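Side-chain contact in ankyrin repeat and SAM domain-containing protein 3 (PDB 4NL9), which self-associates through its SAM domain, the part crystallised here, and may take part in vasopressin signalling in the kidney: residues A12-Q17 and R35-L40. The protein carries 1 engineered substitution. Sequence-based numbering, arbitrary orientation.
Sequences AALLEQ and REFLTL. Engineered in segment 35-40: Glu36 (natural residue Ile).
In the hydrophobic core of the five-helix SAM domain, Leu14 and Leu15 of the first helix, 11-17, meet Phe37 and Leu38, on and next to the short third helix. No hydrogen bond joins the two segments; the contact is wholly apolar and small, burying 129 Å². Leu14 sets both methyls against one side of the Phe37 ring: its CD2 lies 3.5 Å from Phe37 CE2, and its CD1 is 3.8 Å from the same carbon. The two side chains meet at a slant. Phe37 holds CG anti to its backbone N (chi1 176°), which carries the ring across to the first helix although the CA atoms of Leu14 and Phe37 stay 9.8 Å apart. Leu15 adds a looser touch, CD2 to Phe37 CZ at 4.5 Å. In this SAM bundle the long C-terminal helix, 53-65, packs against the same side chains, with Met59 and Ile63 on Phe37 and Ala62 on Leu14, while Phe27 of helix 24-29 packs edge-to-face with the Phe37 ring. At the margin, Leu38 CD2 reaches Leu14 CD1 at 4.0 Å. Replacing Leu14 by an alanine would probably open a gap beside CE2 of Phe37 and leave Leu38 without its apolar neighbour on the first helix. A type I turn runs from Phe37 to Leu40, where Glu36 O, on an engineered residue, accepts from both Thr39 N and Thr39 OG1, the hydroxyl bonding at 2.7 Å in the carbonyl plane.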
loop_
_atom_site.group_PDB
_atom_site.type_symbol
_atom_site.label_atom_id
_atom_site.label_comp_id
_atom_site.label_asym_id
_atom_site.label_seq_id
_atom_site.Cartn_x
_atom_site.Cartn_y
_atom_site.Cartn_z
ATOM N N ALA A 12 -16.606 -4.222 4.324
ATOM C CA ALA A 12 -15.883 -5.324 4.952
ATOM C C ALA A 12 -15.317 -6.253 3.882
ATOM O O ALA A 12 -14.188 -6.709 3.990
ATOM C CB ALA A 12 -16.790 -6.080 5.902
ATOM N N ALA A 13 -16.096 -6.492 2.831
ATOM C CA ALA A 13 -15.640 -7.358 1.748
ATOM C C ALA A 13 -14.425 -6.783 1.024
ATOM O O ALA A 13 -13.473 -7.499 0.721
ATOM C CB ALA A 13 -16.780 -7.639 0.768
ATOM N N LEU A 14 -14.452 -5.480 0.758
ATOM C CA LEU A 14 -13.327 -4.832 0.107
ATOM C C LEU A 14 -12.083 -4.919 0.985
ATOM O O LEU A 14 -11.026 -5.319 0.521
ATOM C CB LEU A 14 -13.658 -3.369 -0.242
ATOM C CG LEU A 14 -12.620 -2.586 -1.058
ATOM C CD1 LEU A 14 -13.283 -1.480 -1.870
ATOM C CD2 LEU A 14 -11.549 -1.964 -0.150
ATOM N N LEU A 15 -12.214 -4.519 2.249
ATOM C CA LEU A 15 -11.079 -4.518 3.166
ATOM C C LEU A 15 -10.508 -5.925 3.362
ATOM O O LEU A 15 -9.293 -6.093 3.483
ATOM C CB LEU A 15 -11.482 -3.891 4.510
ATOM C CG LEU A 15 -11.843 -2.402 4.436
ATOM C CD1 LEU A 15 -12.205 -1.848 5.803
ATOM C CD2 LEU A 15 -10.714 -1.591 3.816
ATOM N N GLU A 16 -11.379 -6.927 3.378
ATOM C CA GLU A 16 -10.927 -8.309 3.513
ATOM C C GLU A 16 -10.032 -8.683 2.336
ATOM O O GLU A 16 -8.981 -9.312 2.509
ATOM C CB GLU A 16 -12.109 -9.274 3.597
ATOM C CG GLU A 16 -11.692 -10.734 3.685
ATOM C CD GLU A 16 -12.863 -11.669 3.899
ATOM O OE1 GLU A 16 -14.004 -11.295 3.547
ATOM O OE2 GLU A 16 -12.640 -12.781 4.425
ATOM N N GLN A 17 -10.449 -8.270 1.146
ATOM C CA GLN A 17 -9.726 -8.586 -0.078
ATOM C C GLN A 17 -8.314 -8.009 -0.061
ATOM O O GLN A 17 -7.374 -8.641 -0.538
ATOM C CB GLN A 17 -10.513 -8.081 -1.292
ATOM C CG GLN A 17 -10.143 -8.747 -2.610
ATOM C CD GLN A 17 -11.116 -8.406 -3.729
ATOM O OE1 GLN A 17 -12.175 -7.819 -3.493
ATOM N NE2 GLN A 17 -10.759 -8.772 -4.956
ATOM N N ARG A 35 -19.887 2.833 -0.417
ATOM C CA ARG A 35 -20.121 3.932 -1.350
ATOM C C ARG A 35 -19.267 5.157 -1.014
ATOM O O ARG A 35 -18.606 5.717 -1.896
ATOM C CB ARG A 35 -21.602 4.291 -1.360
ATOM C CG ARG A 35 -21.961 5.355 -2.368
ATOM C CD ARG A 35 -23.473 5.418 -2.526
ATOM N NE ARG A 35 -23.936 6.737 -2.944
ATOM C CZ ARG A 35 -24.290 7.701 -2.099
ATOM N NH1 ARG A 35 -24.229 7.490 -0.790
ATOM N NH2 ARG A 35 -24.703 8.875 -2.561
ATOM N N GLU A 36 -19.256 5.564 0.252
ATOM C CA GLU A 36 -18.441 6.704 0.649
ATOM C C GLU A 36 -16.956 6.384 0.530
ATOM O O GLU A 36 -16.174 7.230 0.115
ATOM C CB GLU A 36 -18.774 7.181 2.067
ATOM C CG GLU A 36 -17.935 8.382 2.486
ATOM C CD GLU A 36 -18.324 8.963 3.831
ATOM O OE1 GLU A 36 -19.173 8.368 4.523
ATOM O OE2 GLU A 36 -17.774 10.027 4.194
ATOM N N PHE A 37 -16.567 5.167 0.894
ATOM C CA PHE A 37 -15.162 4.776 0.804
ATOM C C PHE A 37 -14.628 4.962 -0.623
ATOM O O PHE A 37 -13.507 5.437 -0.826
ATOM C CB PHE A 37 -14.997 3.318 1.272
ATOM C CG PHE A 37 -13.590 2.783 1.132
ATOM C CD1 PHE A 37 -12.649 3.008 2.128
ATOM C CD2 PHE A 37 -13.222 2.059 0.006
ATOM C CE1 PHE A 37 -11.357 2.514 2.006
ATOM C CE2 PHE A 37 -11.929 1.559 -0.129
ATOM C CZ PHE A 37 -10.998 1.786 0.876
ATOM N N LEU A 38 -15.446 4.608 -1.612
ATOM C CA LEU A 38 -15.034 4.675 -3.009
ATOM C C LEU A 38 -14.936 6.098 -3.542
ATOM O O LEU A 38 -14.464 6.300 -4.667
ATOM C CB LEU A 38 -15.949 3.815 -3.883
ATOM C CG LEU A 38 -15.868 2.308 -3.625
ATOM C CD1 LEU A 38 -16.947 1.564 -4.397
ATOM C CD2 LEU A 38 -14.480 1.734 -3.965
ATOM N N THR A 39 -15.359 7.071 -2.740
ATOM C CA THR A 39 -15.182 8.487 -3.083
ATOM C C THR A 39 -13.970 9.139 -2.408
ATOM O O THR A 39 -13.674 10.301 -2.673
ATOM C CB THR A 39 -16.420 9.343 -2.707
ATOM O OG1 THR A 39 -16.470 9.547 -1.289
ATOM C CG2 THR A 39 -17.707 8.699 -3.198
ATOM N N LEU A 40 -13.274 8.414 -1.533
ATOM C CA LEU A 40 -12.221 9.039 -0.733
ATOM C C LEU A 40 -10.946 9.221 -1.520
ATOM O O LEU A 40 -10.608 8.403 -2.358
ATOM C CB LEU A 40 -11.907 8.208 0.512
ATOM C CG LEU A 40 -13.090 8.025 1.455
ATOM C CD1 LEU A 40 -12.676 7.122 2.602
ATOM C CD2 LEU A 40 -13.582 9.370 1.974
#